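Local coordinates for elongation factor G (Thermus thermophilus, PDB 2DY1), which binds GTP and a magnesium ion and probably works as a GTPase in the elongation stage of protein synthesis, at residues R129-T134 with Y248-A253; G140-L145 with D160-E165; G178-Y183 with A191-E196. All blocks are in the same frame, centred on the assembly; numbering follows the deposited sequence.

Interaction 1 of 3, residues R129-T134 with Y248-A253; sequences RMVVVT and YPVALA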
ATOM      1  N   ARG A 129      -2.955   5.275 -20.168  1.00 13.22           N
ATOM      2  CA  ARG A 129      -2.004   6.124 -19.464  1.00 13.59           C
ATOM      3  C   ARG A 129      -1.541   7.267 -20.359  1.00 14.92           C
ATOM      4  O   ARG A 129      -1.379   7.101 -21.574  1.00 13.19           O
ATOM      5  CB  ARG A 129      -0.771   5.322 -19.030  1.00 12.50           C
ATOM      6  CG  ARG A 129      -0.916   4.563 -17.703  1.00 13.43           C
ATOM      7  CD  ARG A 129      -0.290   3.183 -17.835  1.00 14.79           C
ATOM      8  NE  ARG A 129      -1.181   2.365 -18.665  1.00 17.95           N
ATOM      9  CZ  ARG A 129      -0.789   1.329 -19.391  1.00 22.21           C
ATOM     10  NH1 ARG A 129       0.491   0.964 -19.404  1.00 22.43           N
ATOM     11  NH2 ARG A 129      -1.680   0.667 -20.117  1.00 23.06           N
ATOM     12  N   MET A 130      -1.378   8.438 -19.755  1.00 11.22           N
ATOM     13  CA  MET A 130      -0.871   9.635 -20.434  1.00 11.02           C
ATOM     14  C   MET A 130       0.213  10.132 -19.479  1.00 14.42           C
ATOM     15  O   MET A 130       0.107   9.920 -18.280  1.00 14.60           O
ATOM     16  CB  MET A 130      -1.988  10.688 -20.578  1.00 16.07           C
ATOM     17  CG  MET A 130      -1.560  12.114 -20.834  1.00 27.07           C
ATOM     18  SD  MET A 130      -3.052  13.189 -20.824  1.00 25.91           S
ATOM     19  CE  MET A 130      -3.777  12.602 -22.334  1.00 25.82           C
ATOM     20  N   VAL A 131       1.268  10.742 -20.012  1.00 10.64           N
ATOM     21  CA  VAL A 131       2.358  11.268 -19.186  1.00 11.16           C
ATOM     22  C   VAL A 131       2.335  12.775 -19.255  1.00  9.50           C
ATOM     23  O   VAL A 131       2.074  13.337 -20.318  1.00 12.48           O
ATOM     24  CB  VAL A 131       3.740  10.835 -19.757  1.00 10.47           C
ATOM     25  CG1 VAL A 131       4.887  11.558 -19.033  1.00 10.88           C
ATOM     26  CG2 VAL A 131       3.911   9.324 -19.623  1.00 14.49           C
ATOM     27  N   VAL A 132       2.590  13.441 -18.129  1.00  7.66           N
ATOM     28  CA  VAL A 132       2.722  14.897 -18.151  1.00  9.73           C
ATOM     29  C   VAL A 132       4.104  15.199 -17.572  1.00  9.45           C
ATOM     30  O   VAL A 132       4.441  14.776 -16.468  1.00 10.48           O
ATOM     31  CB  VAL A 132       1.577  15.658 -17.377  1.00 10.65           C
ATOM     32  CG1 VAL A 132       1.446  15.191 -15.945  1.00 10.50           C
ATOM     33  CG2 VAL A 132       1.843  17.166 -17.441  1.00 11.22           C
ATOM     34  N   VAL A 133       4.922  15.896 -18.357  1.00  8.35           N
ATOM     35  CA  VAL A 133       6.282  16.233 -17.941  1.00  8.68           C
ATOM     36  C   VAL A 133       6.297  17.592 -17.283  1.00  8.64           C
ATOM     37  O   VAL A 133       5.942  18.616 -17.889  1.00  9.34           O
ATOM     38  CB  VAL A 133       7.227  16.236 -19.151  1.00 10.26           C
ATOM     39  CG1 VAL A 133       8.632  16.672 -18.694  1.00 12.47           C
ATOM     40  CG2 VAL A 133       7.262  14.841 -19.776  1.00 11.24           C
ATOM     41  N   THR A 134       6.710  17.574 -16.020  1.00  9.90           N
ATOM     42  CA  THR A 134       6.783  18.773 -15.187  1.00  9.45           C
ATOM     43  C   THR A 134       8.222  19.206 -14.943  1.00 10.33           C
ATOM     44  O   THR A 134       9.158  18.519 -15.319  1.00 12.15           O
ATOM     45  CB  THR A 134       6.202  18.481 -13.812  1.00 11.22           C
ATOM     46  OG1 THR A 134       6.958  17.405 -13.223  1.00 13.44           O
ATOM     47  CG2 THR A 134       4.718  18.079 -13.935  1.00 12.32           C
ATOM     48  N   TYR A 248       0.630   6.129 -25.550  1.00 13.33           N
ATOM     49  CA  TYR A 248       0.657   6.896 -24.307  1.00 14.32           C
ATOM     50  C   TYR A 248       1.033   8.340 -24.652  1.00 11.31           C
ATOM     51  O   TYR A 248       2.206   8.643 -24.844  1.00 12.47           O
ATOM     52  CB  TYR A 248       1.708   6.307 -23.365  1.00 12.92           C
ATOM     53  CG  TYR A 248       1.541   4.817 -23.120  1.00 11.41           C
ATOM     54  CD1 TYR A 248       2.612   3.944 -23.302  1.00 16.02           C
ATOM     55  CD2 TYR A 248       0.311   4.285 -22.716  1.00 12.78           C
ATOM     56  CE1 TYR A 248       2.474   2.573 -23.098  1.00 18.35           C
ATOM     57  CE2 TYR A 248       0.164   2.918 -22.511  1.00 17.43           C
ATOM     58  CZ  TYR A 248       1.253   2.071 -22.708  1.00 17.49           C
ATOM     59  OH  TYR A 248       1.099   0.713 -22.513  1.00 23.58           O
ATOM     60  N   PRO A 249       0.051   9.247 -24.722  1.00 11.92           N
ATOM     61  CA  PRO A 249       0.380  10.640 -25.056  1.00 11.39           C
ATOM     62  C   PRO A 249       1.310  11.250 -24.018  1.00 14.15           C
ATOM     63  O   PRO A 249       1.179  10.946 -22.832  1.00 14.28           O
ATOM     64  CB  PRO A 249      -0.969  11.346 -25.037  1.00 12.96           C
ATOM     65  CG  PRO A 249      -1.979  10.236 -25.249  1.00 13.77           C
ATOM     66  CD  PRO A 249      -1.392   9.082 -24.469  1.00 13.12           C
ATOM     67  N   VAL A 250       2.238  12.097 -24.473  1.00  9.90           N
ATOM     68  CA  VAL A 250       3.155  12.780 -23.564  1.00 10.03           C
ATOM     69  C   VAL A 250       2.929  14.279 -23.727  1.00 12.42           C
ATOM     70  O   VAL A 250       3.128  14.852 -24.808  1.00 12.35           O
ATOM     71  CB  VAL A 250       4.634  12.462 -23.895  1.00  8.88           C
ATOM     72  CG1 VAL A 250       5.567  13.180 -22.901  1.00 10.42           C
ATOM     73  CG2 VAL A 250       4.874  10.970 -23.840  1.00 13.29           C
ATOM     74  N   ALA A 251       2.500  14.912 -22.643  1.00  9.94           N
ATOM     75  CA  ALA A 251       2.227  16.334 -22.624  1.00 10.74           C
ATOM     76  C   ALA A 251       3.258  17.034 -21.742  1.00  9.16           C
ATOM     77  O   ALA A 251       3.938  16.402 -20.938  1.00 12.42           O
ATOM     78  CB  ALA A 251       0.818  16.589 -22.073  1.00 13.29           C
ATOM     79  N   LEU A 252       3.363  18.338 -21.933  1.00 10.12           N
ATOM     80  CA  LEU A 252       4.282  19.156 -21.161  1.00  8.78           C
ATOM     81  C   LEU A 252       3.471  20.223 -20.440  1.00 10.01           C
ATOM     82  O   LEU A 252       2.734  20.983 -21.080  1.00 11.41           O
ATOM     83  CB  LEU A 252       5.278  19.804 -22.141  1.00 14.31           C
ATOM     84  CG  LEU A 252       6.452  20.684 -21.741  1.00 25.05           C
ATOM     85  CD1 LEU A 252       7.370  19.990 -20.742  1.00 14.83           C
ATOM     86  CD2 LEU A 252       7.215  21.002 -23.036  1.00 19.80           C
ATOM     87  N   ALA A 253       3.597  20.297 -19.111  1.00  9.92           N
ATOM     88  CA  ALA A 253       2.867  21.320 -18.361  1.00  9.22           C
ATOM     89  C   ALA A 253       3.521  21.509 -17.003  1.00  8.70           C
ATOM     90  O   ALA A 253       4.129  20.586 -16.470  1.00 12.33           O
ATOM     91  CB  ALA A 253       1.385  20.915 -18.174  1.00 10.41           C
TER
HETATM   92  O   HOH W   1      -1.056  -1.083 -22.324  1.00 26.17           O

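Interaction 2 of 3, residues G140-L145 with D160-E165; sequences GDYYAL and DLPLYE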
ATOM      1  N   GLY A 140      16.278  20.556 -17.556  1.00 24.02           N
ATOM      2  CA  GLY A 140      16.506  19.279 -18.219  1.00 20.85           C
ATOM      3  C   GLY A 140      16.470  19.187 -19.735  1.00 15.36           C
ATOM      4  O   GLY A 140      16.238  20.166 -20.429  1.00 20.91           O
ATOM      5  N   ASP A 141      16.710  17.979 -20.238  1.00 15.05           N
ATOM      6  CA  ASP A 141      16.740  17.710 -21.675  1.00 12.00           C
ATOM      7  C   ASP A 141      15.493  16.914 -22.065  1.00 14.53           C
ATOM      8  O   ASP A 141      15.444  15.684 -21.929  1.00 14.58           O
ATOM      9  CB  ASP A 141      18.001  16.913 -22.039  1.00 16.63           C
ATOM     10  CG  ASP A 141      18.088  16.609 -23.530  1.00 16.43           C
ATOM     11  OD1 ASP A 141      17.139  16.955 -24.258  1.00 16.10           O
ATOM     12  OD2 ASP A 141      19.099  16.028 -23.985  1.00 15.22           O
ATOM     13  N   TYR A 142      14.503  17.626 -22.575  1.00 13.86           N
ATOM     14  CA  TYR A 142      13.239  17.009 -22.945  1.00 14.99           C
ATOM     15  C   TYR A 142      13.364  15.933 -24.013  1.00 12.26           C
ATOM     16  O   TYR A 142      12.679  14.919 -23.958  1.00 14.52           O
ATOM     17  CB  TYR A 142      12.275  18.083 -23.433  1.00 13.53           C
ATOM     18  CG  TYR A 142      10.857  17.612 -23.606  1.00 11.67           C
ATOM     19  CD1 TYR A 142      10.014  17.485 -22.500  1.00 15.82           C
ATOM     20  CD2 TYR A 142      10.349  17.330 -24.866  1.00 12.59           C
ATOM     21  CE1 TYR A 142       8.688  17.091 -22.654  1.00 17.13           C
ATOM     22  CE2 TYR A 142       9.011  16.926 -25.024  1.00 12.72           C
ATOM     23  CZ  TYR A 142       8.201  16.818 -23.914  1.00 16.04           C
ATOM     24  OH  TYR A 142       6.875  16.471 -24.074  1.00 17.91           O
ATOM     25  N   TYR A 143      14.241  16.145 -24.986  1.00 12.40           N
ATOM     26  CA  TYR A 143      14.386  15.177 -26.052  1.00 13.19           C
ATOM     27  C   TYR A 143      14.997  13.871 -25.578  1.00 12.16           C
ATOM     28  O   TYR A 143      14.567  12.805 -26.008  1.00 13.69           O
ATOM     29  CB  TYR A 143      15.168  15.807 -27.203  1.00 13.81           C
ATOM     30  CG  TYR A 143      14.388  16.961 -27.784  1.00 13.64           C
ATOM     31  CD1 TYR A 143      14.530  18.260 -27.282  1.00 17.09           C
ATOM     32  CD2 TYR A 143      13.421  16.731 -28.756  1.00 14.03           C
ATOM     33  CE1 TYR A 143      13.713  19.303 -27.737  1.00 14.36           C
ATOM     34  CE2 TYR A 143      12.602  17.755 -29.219  1.00 13.74           C
ATOM     35  CZ  TYR A 143      12.754  19.037 -28.704  1.00 17.05           C
ATOM     36  OH  TYR A 143      11.943  20.042 -29.175  1.00 17.68           O
ATOM     37  N   ALA A 144      15.972  13.945 -24.674  1.00 12.57           N
ATOM     38  CA  ALA A 144      16.573  12.739 -24.132  1.00 14.37           C
ATOM     39  C   ALA A 144      15.518  12.048 -23.260  1.00 14.33           C
ATOM     40  O   ALA A 144      15.464  10.822 -23.203  1.00 14.91           O
ATOM     41  CB  ALA A 144      17.813  13.085 -23.302  1.00 14.08           C
ATOM     42  N   LEU A 145      14.685  12.839 -22.582  1.00 13.29           N
ATOM     43  CA  LEU A 145      13.632  12.272 -21.740  1.00 12.81           C
ATOM     44  C   LEU A 145      12.656  11.491 -22.608  1.00 12.85           C
ATOM     45  O   LEU A 145      12.276  10.387 -22.247  1.00 13.39           O
ATOM     46  CB  LEU A 145      12.898  13.377 -20.975  1.00 12.75           C
ATOM     47  CG  LEU A 145      11.684  12.880 -20.176  1.00 15.72           C
ATOM     48  CD1 LEU A 145      12.105  11.868 -19.117  1.00 16.47           C
ATOM     49  CD2 LEU A 145      11.005  14.069 -19.521  1.00 16.32           C
ATOM     50  N   ASP A 160       3.414  17.377 -27.276  1.00 12.07           N
ATOM     51  CA  ASP A 160       4.054  18.680 -27.146  1.00 12.16           C
ATOM     52  C   ASP A 160       5.563  18.577 -27.184  1.00 10.10           C
ATOM     53  O   ASP A 160       6.134  17.560 -26.773  1.00 12.23           O
ATOM     54  CB  ASP A 160       3.764  19.300 -25.767  1.00 13.92           C
ATOM     55  CG  ASP A 160       2.296  19.518 -25.507  1.00 16.58           C
ATOM     56  OD1 ASP A 160       1.633  20.101 -26.389  1.00 18.58           O
ATOM     57  OD2 ASP A 160       1.819  19.130 -24.405  1.00 12.67           O
ATOM     58  N   LEU A 161       6.172  19.663 -27.655  1.00 13.18           N
ATOM     59  CA  LEU A 161       7.622  19.846 -27.611  1.00 11.70           C
ATOM     60  C   LEU A 161       7.767  21.210 -26.914  1.00 11.19           C
ATOM     61  O   LEU A 161       6.866  22.037 -26.937  1.00 12.29           O
ATOM     62  CB  LEU A 161       8.242  19.884 -29.004  1.00 11.97           C
ATOM     63  CG  LEU A 161       8.187  18.556 -29.750  1.00 13.26           C
ATOM     64  CD1 LEU A 161       8.814  18.774 -31.128  1.00 15.81           C
ATOM     65  CD2 LEU A 161       8.907  17.445 -28.996  1.00 14.92           C
ATOM     66  N   PRO A 162       8.909  21.458 -26.278  1.00  9.83           N
ATOM     67  CA  PRO A 162       9.074  22.739 -25.593  1.00 12.23           C
ATOM     68  C   PRO A 162       9.406  23.928 -26.472  1.00 12.26           C
ATOM     69  O   PRO A 162      10.173  23.808 -27.443  1.00 13.05           O
ATOM     70  CB  PRO A 162      10.188  22.458 -24.592  1.00 11.32           C
ATOM     71  CG  PRO A 162      11.011  21.391 -25.278  1.00 17.78           C
ATOM     72  CD  PRO A 162      10.018  20.529 -26.016  1.00 12.15           C
ATOM     73  N   LEU A 163       8.803  25.070 -26.148  1.00 12.00           N
ATOM     74  CA  LEU A 163       9.138  26.301 -26.855  1.00 11.73           C
ATOM     75  C   LEU A 163      10.139  27.042 -25.986  1.00 13.04           C
ATOM     76  O   LEU A 163       9.879  27.314 -24.817  1.00 13.22           O
ATOM     77  CB  LEU A 163       7.903  27.178 -27.079  1.00 10.10           C
ATOM     78  CG  LEU A 163       8.203  28.500 -27.783  1.00 12.33           C
ATOM     79  CD1 LEU A 163       8.643  28.186 -29.217  1.00 14.02           C
ATOM     80  CD2 LEU A 163       6.954  29.389 -27.808  1.00 14.63           C
ATOM     81  N   TYR A 164      11.311  27.337 -26.544  1.00 13.93           N
ATOM     82  CA  TYR A 164      12.338  28.067 -25.812  1.00 13.18           C
ATOM     83  C   TYR A 164      12.593  29.431 -26.427  1.00 14.12           C
ATOM     84  O   TYR A 164      12.407  29.629 -27.631  1.00 17.87           O
ATOM     85  CB  TYR A 164      13.674  27.326 -25.847  1.00 15.53           C
ATOM     86  CG  TYR A 164      13.729  26.069 -25.018  1.00 13.17           C
ATOM     87  CD1 TYR A 164      13.985  26.129 -23.646  1.00 18.00           C
ATOM     88  CD2 TYR A 164      13.535  24.822 -25.600  1.00 18.60           C
ATOM     89  CE1 TYR A 164      14.046  24.960 -22.875  1.00 23.46           C
ATOM     90  CE2 TYR A 164      13.602  23.664 -24.845  1.00 18.38           C
ATOM     91  CZ  TYR A 164      13.856  23.730 -23.492  1.00 18.21           C
ATOM     92  OH  TYR A 164      13.950  22.562 -22.748  1.00 20.11           O
ATOM     93  N   GLU A 165      13.029  30.360 -25.587  1.00 18.15           N
ATOM     94  CA  GLU A 165      13.416  31.695 -26.037  1.00 19.11           C
ATOM     95  C   GLU A 165      14.723  31.951 -25.305  1.00 23.21           C
ATOM     96  O   GLU A 165      14.762  32.033 -24.079  1.00 22.42           O
ATOM     97  CB  GLU A 165      12.353  32.744 -25.678  1.00 19.71           C
ATOM     98  CG  GLU A 165      11.138  32.680 -26.579  1.00 18.34           C
ATOM     99  CD  GLU A 165      10.033  33.638 -26.165  1.00 17.75           C
ATOM    100  OE1 GLU A 165      10.215  34.333 -25.144  1.00 21.07           O
ATOM    101  OE2 GLU A 165       8.991  33.676 -26.859  1.00 23.51           O
TER
HETATM  102  O   HOH W   2      15.412  22.916 -20.621  1.00 28.83           O
HETATM  103  O   HOH W   3      14.905  20.179 -23.859  1.00 17.92           O
HETATM  104  O   HOH W   4      12.410  22.585 -28.349  1.00 19.75           O

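Interaction 3 of 3, residues G178-Y183 with A191-E196; sequences GKAYRY and AEVPPE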
ATOM      1  N   GLY A 178       1.351  22.053 -35.655  1.00 28.06           N
ATOM      2  CA  GLY A 178       2.450  22.899 -36.094  1.00 29.05           C
ATOM      3  C   GLY A 178       2.242  24.335 -35.655  1.00 31.87           C
ATOM      4  O   GLY A 178       2.459  25.283 -36.415  1.00 25.61           O
ATOM      5  N   LYS A 179       1.798  24.499 -34.414  1.00 24.44           N
ATOM      6  CA  LYS A 179       1.563  25.818 -33.868  1.00 23.42           C
ATOM      7  C   LYS A 179       2.262  25.893 -32.532  1.00 23.96           C
ATOM      8  O   LYS A 179       2.494  24.869 -31.889  1.00 27.59           O
ATOM      9  CB  LYS A 179       0.064  26.080 -33.713  1.00 29.99           C
ATOM     10  CG  LYS A 179      -0.662  26.194 -35.054  1.00 37.99           C
ATOM     11  CD  LYS A 179      -2.079  26.695 -34.887  1.00 39.86           C
ATOM     12  CE  LYS A 179      -2.790  26.754 -36.233  1.00 46.67           C
ATOM     13  NZ  LYS A 179      -4.215  27.163 -36.092  1.00 48.94           N
ATOM     14  N   ALA A 180       2.615  27.103 -32.129  1.00 23.84           N
ATOM     15  CA  ALA A 180       3.316  27.284 -30.876  1.00 17.23           C
ATOM     16  C   ALA A 180       2.608  28.332 -30.025  1.00 16.97           C
ATOM     17  O   ALA A 180       1.902  29.208 -30.545  1.00 16.15           O
ATOM     18  CB  ALA A 180       4.756  27.708 -31.144  1.00 21.61           C
ATOM     19  N   TYR A 181       2.822  28.240 -28.716  1.00 15.83           N
ATOM     20  CA  TYR A 181       2.197  29.151 -27.771  1.00 16.55           C
ATOM     21  C   TYR A 181       3.170  29.504 -26.669  1.00 15.07           C
ATOM     22  O   TYR A 181       3.808  28.618 -26.105  1.00 13.85           O
ATOM     23  CB  TYR A 181       0.971  28.486 -27.140  1.00 18.88           C
ATOM     24  CG  TYR A 181      -0.008  27.984 -28.174  1.00 19.40           C
ATOM     25  CD1 TYR A 181       0.138  26.723 -28.742  1.00 19.88           C
ATOM     26  CD2 TYR A 181      -1.012  28.821 -28.663  1.00 23.14           C
ATOM     27  CE1 TYR A 181      -0.695  26.300 -29.785  1.00 19.39           C
ATOM     28  CE2 TYR A 181      -1.847  28.415 -29.708  1.00 21.56           C
ATOM     29  CZ  TYR A 181      -1.684  27.159 -30.260  1.00 27.14           C
ATOM     30  OH  TYR A 181      -2.520  26.771 -31.283  1.00 26.57           O
ATOM     31  N   ARG A 182       3.273  30.787 -26.355  1.00 15.08           N
ATOM     32  CA  ARG A 182       4.167  31.208 -25.287  1.00 14.79           C
ATOM     33  C   ARG A 182       3.332  31.720 -24.127  1.00 15.34           C
ATOM     34  O   ARG A 182       2.207  32.189 -24.316  1.00 21.04           O
ATOM     35  CB  ARG A 182       5.128  32.303 -25.776  1.00 19.23           C
ATOM     36  CG  ARG A 182       4.496  33.650 -26.002  1.00 21.00           C
ATOM     37  CD  ARG A 182       5.518  34.663 -26.556  1.00 22.97           C
ATOM     38  NE  ARG A 182       6.733  34.804 -25.753  1.00 21.37           N
ATOM     39  CZ  ARG A 182       6.849  35.559 -24.661  1.00 20.31           C
ATOM     40  NH1 ARG A 182       5.814  36.266 -24.209  1.00 23.45           N
ATOM     41  NH2 ARG A 182       8.005  35.606 -24.020  1.00 22.75           N
ATOM     42  N   TYR A 183       3.889  31.629 -22.929  1.00 14.05           N
ATOM     43  CA  TYR A 183       3.204  32.069 -21.730  1.00 15.54           C
ATOM     44  C   TYR A 183       3.943  33.164 -20.990  1.00 18.02           C
ATOM     45  O   TYR A 183       5.167  33.161 -20.903  1.00 19.99           O
ATOM     46  CB  TYR A 183       3.023  30.887 -20.766  1.00 16.57           C
ATOM     47  CG  TYR A 183       2.084  29.847 -21.276  1.00 13.74           C
ATOM     48  CD1 TYR A 183       2.460  28.973 -22.299  1.00 15.54           C
ATOM     49  CD2 TYR A 183       0.788  29.758 -20.768  1.00 14.25           C
ATOM     50  CE1 TYR A 183       1.563  28.035 -22.800  1.00 15.30           C
ATOM     51  CE2 TYR A 183      -0.104  28.832 -21.263  1.00 16.00           C
ATOM     52  CZ  TYR A 183       0.284  27.975 -22.270  1.00 19.48           C
ATOM     53  OH  TYR A 183      -0.601  27.040 -22.733  1.00 25.17           O
ATOM     54  N   ALA A 191       2.579  31.889 -30.838  1.00 18.69           N
ATOM     55  CA  ALA A 191       3.914  32.300 -31.215  1.00 16.98           C
ATOM     56  C   ALA A 191       4.275  31.529 -32.468  1.00 17.02           C
ATOM     57  O   ALA A 191       3.578  30.579 -32.859  1.00 20.64           O
ATOM     58  CB  ALA A 191       4.902  31.975 -30.083  1.00 14.61           C
ATOM     59  N   GLU A 192       5.363  31.927 -33.120  1.00 16.88           N
ATOM     60  CA  GLU A 192       5.789  31.222 -34.316  1.00 20.31           C
ATOM     61  C   GLU A 192       6.675  30.058 -33.917  1.00 18.82           C
ATOM     62  O   GLU A 192       7.371  30.136 -32.901  1.00 22.74           O
ATOM     63  CB  GLU A 192       6.619  32.152 -35.211  1.00 22.67           C
ATOM     64  CG  GLU A 192       5.872  33.344 -35.707  1.00 26.46           C
ATOM     65  CD  GLU A 192       5.100  33.033 -36.968  1.00 35.20           C
ATOM     66  OE1 GLU A 192       4.885  31.837 -37.264  1.00 34.80           O
ATOM     67  OE2 GLU A 192       4.703  33.987 -37.659  1.00 34.87           O
ATOM     68  N   VAL A 193       6.643  28.980 -34.696  1.00 21.57           N
ATOM     69  CA  VAL A 193       7.533  27.858 -34.428  1.00 23.06           C
ATOM     70  C   VAL A 193       8.878  28.409 -34.894  1.00 25.54           C
ATOM     71  O   VAL A 193       9.005  28.858 -36.042  1.00 19.98           O
ATOM     72  CB  VAL A 193       7.201  26.618 -35.278  1.00 29.00           C
ATOM     73  CG1 VAL A 193       8.299  25.580 -35.101  1.00 28.85           C
ATOM     74  CG2 VAL A 193       5.846  26.034 -34.865  1.00 25.40           C
ATOM     75  N   PRO A 194       9.890  28.415 -34.011  1.00 23.16           N
ATOM     76  CA  PRO A 194      11.196  28.940 -34.416  1.00 20.25           C
ATOM     77  C   PRO A 194      11.719  28.251 -35.688  1.00 19.80           C
ATOM     78  O   PRO A 194      11.619  27.034 -35.821  1.00 19.83           O
ATOM     79  CB  PRO A 194      12.077  28.648 -33.204  1.00 22.77           C
ATOM     80  CG  PRO A 194      11.121  28.698 -32.065  1.00 27.33           C
ATOM     81  CD  PRO A 194       9.918  27.961 -32.608  1.00 22.95           C
ATOM     82  N   PRO A 195      12.301  29.023 -36.614  1.00 19.58           N
ATOM     83  CA  PRO A 195      12.852  28.526 -37.885  1.00 21.26           C
ATOM     84  C   PRO A 195      13.797  27.336 -37.677  1.00 20.31           C
ATOM     85  O   PRO A 195      13.723  26.313 -38.370  1.00 20.18           O
ATOM     86  CB  PRO A 195      13.585  29.748 -38.440  1.00 26.82           C
ATOM     87  CG  PRO A 195      12.786  30.889 -37.906  1.00 24.88           C
ATOM     88  CD  PRO A 195      12.477  30.480 -36.495  1.00 25.33           C
ATOM     89  N   GLU A 196      14.685  27.474 -36.706  1.00 20.39           N
ATOM     90  CA  GLU A 196      15.649  26.428 -36.399  1.00 23.52           C
ATOM     91  C   GLU A 196      15.040  25.152 -35.829  1.00 23.50           C
ATOM     92  O   GLU A 196      15.724  24.138 -35.732  1.00 24.38           O
ATOM     93  CB  GLU A 196      16.683  26.978 -35.425  1.00 28.34           C
ATOM     94  CG  GLU A 196      17.470  28.132 -36.004  1.00 50.48           C
ATOM     95  CD  GLU A 196      18.209  28.915 -34.946  1.00 63.61           C
ATOM     96  OE1 GLU A 196      19.137  28.353 -34.324  1.00 73.78           O
ATOM     97  OE2 GLU A 196      17.855  30.093 -34.734  1.00 71.23           O
TER
HETATM   98  O   HOH W   5       1.988  29.131 -34.341  1.00 22.59           O

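Interaction 1 of 3, residues R129-T134 with Y248-A253
Tyr248 CE2 lies over the centre of one face of the Arg129 guanidinium, 3.6 Å from Arg129 CZ. This pair begins two neighbouring parallel strands in the central sheet of the P-loop GTPase domain. The two planes are 51° apart, so this is an inclined packing rather than a parallel stack. At the edge of the tyrosine ring, Arg129 O lies near the plane, 3.5 Å from Tyr248 CD2, and in the plane beyond the hydroxyl a water bonds both Tyr248 OH and Arg129 NH2. Trp119 joins the cluster with a cation-pi contact to Arg129 and an edge-to-face contact to Tyr248, while Arg129 NE donates to Leu127 O and Glu123 forms a salt bridge with Arg129 NH1. The axes of the two short strand segments are 22° apart, and the backbone ladder is regular: Val131 N donates to Pro249 O at 2.8 Å, Ala251 N to Val131 O at 2.8 Å, Val133 N to Ala251 O at 2.8 Å, and Ala253 N to Val133 O at 3.1 Å. Val131, Val133, Val250 and Leu252 share the sheet face that meets helix 142-153; within it Val133 CG2 lies 3.9 Å from Val250 CG1. Val132 and Ala251 lie on the other face, where Ala251 and the neighbouring Met130 touch helix 261-271. At the C-terminal end Thr134 OG1 is bonded to Ser20 O, tying the strand to the loop that holds GTP. With Val132 CG1 between its backbone N and carbonyl carbon (chi1 55°), CG2 is turned anti to that nitrogen and reaches Ala253 CB at 3.8 Å.

Interaction 2 of 3, residues G140-L145 with D160-E165
Two waters grip Tyr164 OH and link it to the start of the opposing helix. One, 2.6 Å from Tyr164 OH, donates to Gly140 O; the other, 2.8 Å from Tyr164 OH, accepts from Tyr142 N. The contact belongs to a beta-alpha-beta crossover of the P-loop GTPase domain: helix 142-153 leads into strand 156-165, which runs parallel to strand 129-134 with strand 248-252 between them. Asp141 is the helix N-cap, its OD1 accepting weak bonds from the amides of Tyr143 and Ala144. Tyr142 has CG anti to its backbone N (chi1 -169°), which directs the ring toward the sheet, where it also packs on Val250 and Leu252. Its hydroxyl donates to Asp160 O at 3.0 Å, approaching from above the carbonyl plane, 44° out of it, rather than on a lone pair. Pro162 CD touches both tyrosines, 3.4 Å from Tyr142 CD2 and 3.7 Å from Tyr143 OH. Leu161 CD2 also serves both rings, meeting the edge of Tyr142 and lying 3.7 Å from Tyr143 CE2. Arg200 adds a cation-pi contact to Tyr143. The last polar link again runs through water: Tyr143 OH donates to a water lying in its ring plane, which in turn donates to Pro162 O at 2.7 Å.

Interaction 3 of 3, residues G178-Y183 with A191-E196
Ala180 and Ala191 pack closely on one side and are held by water on the other. On the tight side, Ala191 N donates to Ala180 O at 2.8 Å with an N-H...O angle of 169°. The bond is straight at the hydrogen yet meets the carbonyl from above, 51° out of its plane. The methyl of Ala180 lies against the departing chain, 3.5 Å from Ala191 O and 4.2 Å from Val193 CG2. Val193 has CG1 anti to its backbone N (chi1 171°), and its other branch, CG2, comes within 3.8 Å of Gly178 O. The Ala191 methyl, on the same sheet face as that of Ala180, approaches Arg182 CB at 4.3 Å. These residues close a beta-hairpin formed by strands 179-184 and 187-191, the latter one of the two outermost strands of the sheet. At the start of the hairpin, Gly178 and Lys179 both face Asp174 in a G1 beta bulge, where the positive phi of Gly178 is easily accommodated. The loose side begins at the other half of the antiparallel hydrogen-bonded pair. There a water takes the place of a direct bond, accepting from Ala180 N and donating to Ala191 O at 2.6 Å, as the second segment leaves the sheet. Lys179 and Glu192, both exposed, point away from the other segment, whereas Arg182 NE forms a salt bridge with Glu165 OE2.

From the N terminus, strand 129-134 opens the longest loop, closed by interaction 1 only when the chain returns as strand 248-252. Interactions 2 and 3 are both nested inside it, in series: helix 142-153 meets the strand that follows it, and then the hairpin closes on the segment leading to helix 198-213. All three reach one mixed sheet and none crosses another. Interactions 1 and 2 touch directly, Asp160 OD2 lying 3.0 Å from Leu252 N in a probable hydrogen bond. Interactions 2 and 3 meet where Leu163 CD1 packs 3.6 Å from Pro194 CD. Interactions 1 and 3, with centres about 19 Å apart, do not touch; the series runs from the GTP-side core to the sheet's outer edge.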